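Local structure of oxidoreductase YdhF (1OG6) at residues C[79-84]-C[124-129]; C[155-160]-C[174-179]. The protein binds NADPH and probably acts as an NADPH-dependent oxidoreductase of the aldo/keto reductase family, built on an alpha/beta barrel. One frame throughout, in Å; residues are numbered along the deposited sequence.

Contact 1: residues C[79-84]-C[124-129]. With NAP (NADP nicotinamide-adenine-dinucleotide phosphate), chain F.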
loop_
_atom_site.group_PDB
_atom_site.type_symbol
_atom_site.label_atom_id
_atom_site.label_comp_id
_atom_site.label_asym_id
_atom_site.label_seq_id
_atom_site.Cartn_x
_atom_site.Cartn_y
_atom_site.Cartn_z
ATOM N N GLU C 79 24.379 5.493 23.651
ATOM C CA GLU C 79 24.289 5.331 22.215
ATOM C C GLU C 79 23.713 6.650 21.737
ATOM O O GLU C 79 22.711 7.119 22.272
ATOM C CB GLU C 79 23.342 4.191 21.836
ATOM C CG GLU C 79 23.738 2.829 22.362
ATOM C CD GLU C 79 23.194 2.552 23.746
ATOM O OE1 GLU C 79 23.452 1.457 24.285
ATOM O OE2 GLU C 79 22.500 3.426 24.297
ATOM N N ILE C 80 24.349 7.266 20.750
ATOM C CA ILE C 80 23.858 8.528 20.237
ATOM C C ILE C 80 23.146 8.300 18.912
ATOM O O ILE C 80 23.656 7.630 18.012
ATOM C CB ILE C 80 25.011 9.546 20.089
ATOM C CG1 ILE C 80 25.585 9.854 21.470
ATOM C CG2 ILE C 80 24.518 10.825 19.468
ATOM C CD1 ILE C 80 26.619 10.942 21.491
ATOM N N VAL C 81 21.934 8.833 18.825
ATOM C CA VAL C 81 21.110 8.721 17.633
ATOM C C VAL C 81 20.873 10.135 17.131
ATOM O O VAL C 81 20.578 11.038 17.912
ATOM C CB VAL C 81 19.737 8.080 17.956
ATOM C CG1 VAL C 81 18.862 8.088 16.728
ATOM C CG2 VAL C 81 19.918 6.673 18.453
ATOM N N SER C 82 21.011 10.344 15.834
ATOM C CA SER C 82 20.782 11.667 15.299
ATOM C C SER C 82 20.230 11.523 13.901
ATOM O O SER C 82 20.231 10.431 13.333
ATOM C CB SER C 82 22.079 12.474 15.281
ATOM O OG SER C 82 21.805 13.858 15.153
ATOM N N LYS C 83 19.761 12.631 13.340
ATOM C CA LYS C 83 19.172 12.613 12.013
ATOM C C LYS C 83 19.713 13.762 11.197
ATOM O O LYS C 83 20.521 14.553 11.678
ATOM C CB LYS C 83 17.660 12.746 12.135
ATOM C CG LYS C 83 17.108 12.054 13.367
ATOM C CD LYS C 83 15.674 12.431 13.640
ATOM C CE LYS C 83 15.265 11.958 15.017
ATOM N NZ LYS C 83 15.993 12.687 16.082
ATOM N N CYS C 84 19.257 13.842 9.956
ATOM C CA CYS C 84 19.657 14.901 9.041
ATOM C C CYS C 84 18.801 14.717 7.803
ATOM O O CYS C 84 18.387 13.598 7.502
ATOM C CB CYS C 84 21.134 14.764 8.659
ATOM S SG CYS C 84 21.459 13.543 7.359
ATOM N N LEU C 124 23.736 5.857 15.448
ATOM C CA LEU C 124 22.641 5.852 14.485
ATOM C C LEU C 124 22.428 7.193 13.805
ATOM O O LEU C 124 22.338 8.227 14.468
ATOM C CB LEU C 124 21.326 5.466 15.166
ATOM C CG LEU C 124 20.479 4.313 14.613
ATOM C CD1 LEU C 124 19.057 4.501 15.109
ATOM C CD2 LEU C 124 20.491 4.278 13.099
ATOM N N LEU C 125 22.354 7.163 12.477
ATOM C CA LEU C 125 22.085 8.357 11.696
ATOM C C LEU C 125 20.794 8.005 11.011
ATOM O O LEU C 125 20.684 6.970 10.362
ATOM C CB LEU C 125 23.145 8.616 10.634
ATOM C CG LEU C 125 23.389 10.088 10.267
ATOM C CD1 LEU C 125 23.884 10.142 8.842
ATOM C CD2 LEU C 125 22.135 10.921 10.396
ATOM N N LEU C 126 19.816 8.877 11.174
ATOM C CA LEU C 126 18.495 8.690 10.610
ATOM C C LEU C 126 18.157 9.766 9.574
ATOM O O LEU C 126 18.331 10.958 9.845
ATOM C CB LEU C 126 17.468 8.770 11.744
ATOM C CG LEU C 126 16.855 7.569 12.453
ATOM C CD1 LEU C 126 17.865 6.484 12.725
ATOM C CD2 LEU C 126 16.238 8.088 13.727
ATOM N N ILE C 127 17.690 9.367 8.394
ATOM C CA ILE C 127 17.265 10.366 7.419
ATOM C C ILE C 127 15.986 10.912 8.068
ATOM O O ILE C 127 14.933 10.285 8.020
ATOM C CB ILE C 127 16.915 9.749 6.044
ATOM C CG1 ILE C 127 18.150 9.094 5.432
ATOM C CG2 ILE C 127 16.376 10.822 5.114
ATOM C CD1 ILE C 127 19.243 10.056 5.105
ATOM N N HIS C 128 16.105 12.075 8.693
ATOM C CA HIS C 128 15.007 12.722 9.405
ATOM C C HIS C 128 13.592 12.569 8.849
ATOM O O HIS C 128 12.684 12.187 9.575
ATOM C CB HIS C 128 15.307 14.214 9.550
ATOM C CG HIS C 128 14.829 14.813 10.838
ATOM N ND1 HIS C 128 13.654 14.431 11.448
ATOM C CD2 HIS C 128 15.350 15.799 11.607
ATOM C CE1 HIS C 128 13.470 15.157 12.537
ATOM N NE2 HIS C 128 14.485 15.995 12.655
ATOM N N ARG C 129 13.395 12.866 7.570
ATOM C CA ARG C 129 12.057 12.806 6.990
ATOM C C ARG C 129 12.123 12.447 5.488
ATOM O O ARG C 129 13.098 12.778 4.816
ATOM C CB ARG C 129 11.403 14.177 7.231
ATOM C CG ARG C 129 9.967 14.340 6.795
ATOM C CD ARG C 129 8.956 13.826 7.814
ATOM N NE ARG C 129 8.930 14.611 9.045
ATOM C CZ ARG C 129 7.937 14.578 9.933
ATOM N NH1 ARG C 129 6.881 13.804 9.734
ATOM N NH2 ARG C 129 7.997 15.324 11.027
HETATM P PA NAP F . 6.305 13.301 24.362
HETATM O O1A NAP F . 4.955 13.320 23.953
HETATM O O2A NAP F . 7.018 12.139 25.020
HETATM O O5B NAP F . 6.585 14.538 25.346
HETATM C C5B NAP F . 5.634 14.769 26.408
HETATM C C4B NAP F . 5.741 16.305 26.696
HETATM O O4B NAP F . 4.729 16.499 27.759
HETATM C C3B NAP F . 7.066 16.763 27.357
HETATM O O3B NAP F . 7.402 17.992 26.722
HETATM C C2B NAP F . 6.786 16.972 28.833
HETATM O O2B NAP F . 7.337 18.178 29.355
HETATM C C1B NAP F . 5.234 16.999 28.965
HETATM N N9A NAP F . 4.809 16.167 30.079
HETATM C C8A NAP F . 5.221 14.916 30.502
HETATM N N7A NAP F . 4.595 14.470 31.575
HETATM C C5A NAP F . 3.712 15.501 31.872
HETATM C C6A NAP F . 2.772 15.612 32.912
HETATM N N6A NAP F . 2.518 14.708 33.879
HETATM N N1A NAP F . 2.008 16.792 32.960
HETATM N N3A NAP F . 3.103 17.724 30.969
HETATM C C4A NAP F . 3.845 16.552 30.945
HETATM O O3 NAP F . 7.208 13.638 23.100
HETATM P PN NAP F . 7.821 14.987 22.566
HETATM O O1N NAP F . 7.314 15.659 21.365
HETATM O O2N NAP F . 9.198 15.202 23.108
HETATM O O5D NAP F . 8.459 14.056 21.400
HETATM C C5D NAP F . 9.087 12.737 21.645
HETATM C C4D NAP F . 10.548 12.720 21.227
HETATM O O4D NAP F . 10.747 12.238 19.871
HETATM C C3D NAP F . 11.362 14.060 21.335
HETATM O O3D NAP F . 12.091 14.143 22.565
HETATM O O2D NAP F . 13.636 13.819 20.345
HETATM C C1D NAP F . 11.698 13.083 19.151
HETATM N N1N NAP F . 11.023 13.630 17.915
HETATM C C2N NAP F . 11.229 13.042 16.639
HETATM C C3N NAP F . 10.605 13.606 15.526
HETATM C C7N NAP F . 10.831 12.967 14.149
HETATM O O7N NAP F . 10.275 13.491 13.219
HETATM N N7N NAP F . 11.586 11.912 14.001
HETATM C C4N NAP F . 9.746 14.790 15.647
HETATM C C5N NAP F . 9.560 15.351 16.944
HETATM C C6N NAP F . 10.189 14.789 18.095
HETATM P P2B NAP F . 7.972 18.316 30.838
HETATM O O1X NAP F . 9.253 17.687 31.375
HETATM O O2X NAP F . 7.420 19.577 31.462
HETATM O O3X NAP F . 8.993 19.078 30.022
#
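Lys-83 lays its aliphatic chain across the imidazole of His-128. Its CD sits over the middle of one ring face, 3.6 Å from the ring centroid and 10° off the ring normal, a CH-pi contact. Extended up to CE, the chain passes over the ring, and the bend at chi4 (67°) turns NZ to a salt bridge with Asp-50 and a hydrogen bond with His-51 O. NZ also bonds weakly to Tyr-55 OH, the probable proton donor. Asp-50, Tyr-55, Lys-83 and His-128 are consistent with the catalytic tetrad of the family. NAP O7N, of the nicotinamide carboxamide, lies at the imidazole edge, 3.7 Å from His-128 CE1. The backbones form a parallel ladder, with Ser-82 N to Leu-124 O at 2.8 Å and Leu-126 N to Ser-82 O at 2.7 Å. Just past the strand, His-128 N still bonds to Cys-84 O at 3.0 Å. Val-81, Lys-83, Leu-124 and Leu-126 share one face, where Val-81 CG2 meets Leu-124 CB at 3.8 Å. Phe-14 of strand 13-20 packs on Val-81 and Leu-124. On the other face, Ser-82, Cys-84 and Ile-127 pack against helix 103-116.

Contact 2: residues C[155-160]-C[174-179]. With NAP (NADP nicotinamide-adenine-dinucleotide phosphate), chain F.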
loop_
_atom_site.group_PDB
_atom_site.type_symbol
_atom_site.label_atom_id
_atom_site.label_comp_id
_atom_site.label_asym_id
_atom_site.label_seq_id
_atom_site.Cartn_x
_atom_site.Cartn_y
_atom_site.Cartn_z
ATOM N N PHE C 155 22.624 2.876 10.327
ATOM C CA PHE C 155 21.778 3.818 9.627
ATOM C C PHE C 155 20.307 3.445 9.724
ATOM O O PHE C 155 19.962 2.278 9.882
ATOM C CB PHE C 155 22.213 3.899 8.167
ATOM C CG PHE C 155 23.666 4.198 7.993
ATOM C CD1 PHE C 155 24.591 3.168 7.891
ATOM C CD2 PHE C 155 24.119 5.511 7.979
ATOM C CE1 PHE C 155 25.953 3.438 7.778
ATOM C CE2 PHE C 155 25.481 5.795 7.868
ATOM C CZ PHE C 155 26.400 4.753 7.767
ATOM N N GLY C 156 19.450 4.454 9.635
ATOM C CA GLY C 156 18.024 4.225 9.713
ATOM C C GLY C 156 17.277 5.395 9.121
ATOM O O GLY C 156 17.881 6.392 8.737
ATOM N N VAL C 157 15.956 5.278 9.061
ATOM C CA VAL C 157 15.108 6.324 8.505
ATOM C C VAL C 157 14.095 6.802 9.542
ATOM O O VAL C 157 14.049 6.282 10.649
ATOM C CB VAL C 157 14.361 5.789 7.282
ATOM C CG1 VAL C 157 15.356 5.369 6.216
ATOM C CG2 VAL C 157 13.520 4.602 7.684
ATOM N N SER C 158 13.282 7.789 9.192
ATOM C CA SER C 158 12.282 8.291 10.122
ATOM C C SER C 158 11.054 8.829 9.397
ATOM O O SER C 158 11.165 9.675 8.515
ATOM C CB SER C 158 12.888 9.376 10.996
ATOM O OG SER C 158 11.939 9.860 11.923
ATOM N N ASN C 159 9.885 8.320 9.782
ATOM C CA ASN C 159 8.604 8.701 9.197
ATOM C C ASN C 159 8.507 8.253 7.747
ATOM O O ASN C 159 7.915 8.936 6.919
ATOM C CB ASN C 159 8.411 10.205 9.278
ATOM C CG ASN C 159 8.631 10.738 10.662
ATOM O OD1 ASN C 159 7.865 10.461 11.578
ATOM N ND2 ASN C 159 9.692 11.510 10.829
ATOM N N PHE C 160 9.100 7.103 7.444
ATOM C CA PHE C 160 9.071 6.555 6.095
ATOM C C PHE C 160 7.909 5.604 5.885
ATOM O O PHE C 160 7.567 4.806 6.754
ATOM C CB PHE C 160 10.350 5.779 5.775
ATOM C CG PHE C 160 11.495 6.633 5.338
ATOM C CD1 PHE C 160 12.419 6.144 4.425
ATOM C CD2 PHE C 160 11.672 7.908 5.852
ATOM C CE1 PHE C 160 13.502 6.906 4.028
ATOM C CE2 PHE C 160 12.756 8.679 5.462
ATOM C CZ PHE C 160 13.676 8.177 4.546
ATOM N N PHE C 174 23.327 -3.187 4.207
ATOM C CA PHE C 174 22.978 -3.480 5.598
ATOM C C PHE C 174 21.522 -3.138 5.942
ATOM O O PHE C 174 20.942 -2.211 5.373
ATOM C CB PHE C 174 23.938 -2.748 6.539
ATOM C CG PHE C 174 24.370 -1.389 6.047
ATOM C CD1 PHE C 174 23.449 -0.359 5.892
ATOM C CD2 PHE C 174 25.715 -1.134 5.772
ATOM C CE1 PHE C 174 23.864 0.905 5.475
ATOM C CE2 PHE C 174 26.140 0.128 5.354
ATOM C CZ PHE C 174 25.215 1.146 5.206
ATOM N N THR C 175 20.943 -3.886 6.880
ATOM C CA THR C 175 19.551 -3.686 7.278
ATOM C C THR C 175 19.300 -2.421 8.087
ATOM O O THR C 175 19.920 -2.217 9.136
ATOM C CB THR C 175 19.030 -4.861 8.114
ATOM O OG1 THR C 175 19.664 -6.070 7.688
ATOM C CG2 THR C 175 17.516 -5.002 7.935
ATOM N N LEU C 176 18.377 -1.589 7.599
ATOM C CA LEU C 176 18.021 -0.340 8.271
ATOM C C LEU C 176 17.695 -0.636 9.731
ATOM O O LEU C 176 16.752 -1.361 10.040
ATOM C CB LEU C 176 16.831 0.327 7.566
ATOM C CG LEU C 176 17.132 0.996 6.216
ATOM C CD1 LEU C 176 15.853 1.251 5.467
ATOM C CD2 LEU C 176 17.880 2.300 6.431
ATOM N N ALA C 177 18.496 -0.075 10.625
ATOM C CA ALA C 177 18.332 -0.301 12.045
ATOM C C ALA C 177 16.975 0.077 12.605
ATOM O O ALA C 177 16.541 -0.516 13.580
ATOM C CB ALA C 177 19.421 0.420 12.809
ATOM N N THR C 178 16.292 1.048 12.010
ATOM C CA THR C 178 14.993 1.451 12.552
ATOM C C THR C 178 14.211 2.401 11.645
ATOM O O THR C 178 14.648 2.734 10.551
ATOM C CB THR C 178 15.172 2.123 13.940
ATOM O OG1 THR C 178 13.910 2.204 14.596
ATOM C CG2 THR C 178 15.730 3.531 13.800
ATOM N N ASN C 179 13.043 2.821 12.115
ATOM C CA ASN C 179 12.174 3.748 11.391
ATOM C C ASN C 179 11.390 4.511 12.462
ATOM O O ASN C 179 10.246 4.180 12.775
ATOM C CB ASN C 179 11.227 2.987 10.444
ATOM C CG ASN C 179 10.319 3.918 9.641
ATOM O OD1 ASN C 179 10.608 5.098 9.496
ATOM N ND2 ASN C 179 9.221 3.383 9.111
HETATM P PA NAP F . 6.305 13.301 24.362
HETATM O O1A NAP F . 4.955 13.320 23.953
HETATM O O2A NAP F . 7.018 12.139 25.020
HETATM O O5B NAP F . 6.585 14.538 25.346
HETATM C C5B NAP F . 5.634 14.769 26.408
HETATM C C4B NAP F . 5.741 16.305 26.696
HETATM O O4B NAP F . 4.729 16.499 27.759
HETATM C C3B NAP F . 7.066 16.763 27.357
HETATM O O3B NAP F . 7.402 17.992 26.722
HETATM C C2B NAP F . 6.786 16.972 28.833
HETATM O O2B NAP F . 7.337 18.178 29.355
HETATM C C1B NAP F . 5.234 16.999 28.965
HETATM N N9A NAP F . 4.809 16.167 30.079
HETATM C C8A NAP F . 5.221 14.916 30.502
HETATM N N7A NAP F . 4.595 14.470 31.575
HETATM C C5A NAP F . 3.712 15.501 31.872
HETATM C C6A NAP F . 2.772 15.612 32.912
HETATM N N6A NAP F . 2.518 14.708 33.879
HETATM N N1A NAP F . 2.008 16.792 32.960
HETATM N N3A NAP F . 3.103 17.724 30.969
HETATM C C4A NAP F . 3.845 16.552 30.945
HETATM O O3 NAP F . 7.208 13.638 23.100
HETATM P PN NAP F . 7.821 14.987 22.566
HETATM O O1N NAP F . 7.314 15.659 21.365
HETATM O O2N NAP F . 9.198 15.202 23.108
HETATM O O5D NAP F . 8.459 14.056 21.400
HETATM C C5D NAP F . 9.087 12.737 21.645
HETATM C C4D NAP F . 10.548 12.720 21.227
HETATM O O4D NAP F . 10.747 12.238 19.871
HETATM C C3D NAP F . 11.362 14.060 21.335
HETATM O O3D NAP F . 12.091 14.143 22.565
HETATM O O2D NAP F . 13.636 13.819 20.345
HETATM C C1D NAP F . 11.698 13.083 19.151
HETATM N N1N NAP F . 11.023 13.630 17.915
HETATM C C2N NAP F . 11.229 13.042 16.639
HETATM C C3N NAP F . 10.605 13.606 15.526
HETATM C C7N NAP F . 10.831 12.967 14.149
HETATM O O7N NAP F . 10.275 13.491 13.219
HETATM N N7N NAP F . 11.586 11.912 14.001
HETATM C C4N NAP F . 9.746 14.790 15.647
HETATM C C5N NAP F . 9.560 15.351 16.944
HETATM C C6N NAP F . 10.189 14.789 18.095
HETATM P P2B NAP F . 7.972 18.316 30.838
HETATM O O1X NAP F . 9.253 17.687 31.375
HETATM O O2X NAP F . 7.420 19.577 31.462
HETATM O O3X NAP F . 8.993 19.078 30.022
#
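The rings of Phe-155 and Phe-174 lie nearly parallel, planes at 17°, but offset so far that little of one ring lies over the other. Their centroids are 5.1 Å apart, and Phe-155 CD1 comes within 3.4 Å of Phe-174 CE1. Phe-155 also stacks with Phe-143, and Phe-174 meets the ring of His-147. The Phe-160 ring has Val-157 CB, from its own segment, over one face. Asn-179 meets the backbone of Phe-160 with both its amide oxygen and nitrogen. OD1 takes Phe-160 N on a lone pair at 3.2 Å, and ND2 bonds to Phe-160 O at 3.2 Å. With chi1 at -179° the side chain reaches out to Phe-160, and the two bonds fix the rotation of its amide. Ala-177 N binds Phe-155 O at 2.9 Å, and Val-157 N binds Thr-178 O at 3.2 Å. Val-157 and Asn-179 form a parallel bridge, where strand 152-158 meets the start of strand 179-182. Ser-158 OG accepts from NAP N7N at 2.9 Å, and Asn-159 ND2 donates to NAP O7N. Gln-180 O and Trp-209 NE1 bind Ser-158 OG and Asn-159 OD1. The carboxamide is thus read at both oxygen and nitrogen, which probably orients the nicotinamide ring.

In the fold
After strands 4-6, 13-20 and 48-50 the chain runs through strand 79-87. It then passes strand 98-99 and helix 103-116 before strand 122-127 returns alongside, so contact 1 closes a parallel beta-alpha-beta crossover. Helix 136-147 leads on to strand 152-158. Contact 2 closes a shorter loop around helix 162-169, where the chain enters strand 179-182. The two loops follow in series and neither encloses the other. Strands 122-127 and 152-158 are neighbours, with probable hydrogen bonds from Leu-125 and Ile-127 to Gly-156. Together the two contacts and the bonds between them tie strands 79-87, 122-127, 152-158 and 179-182 into one wall of the TIM barrel beside the nicotinamide end of NADP.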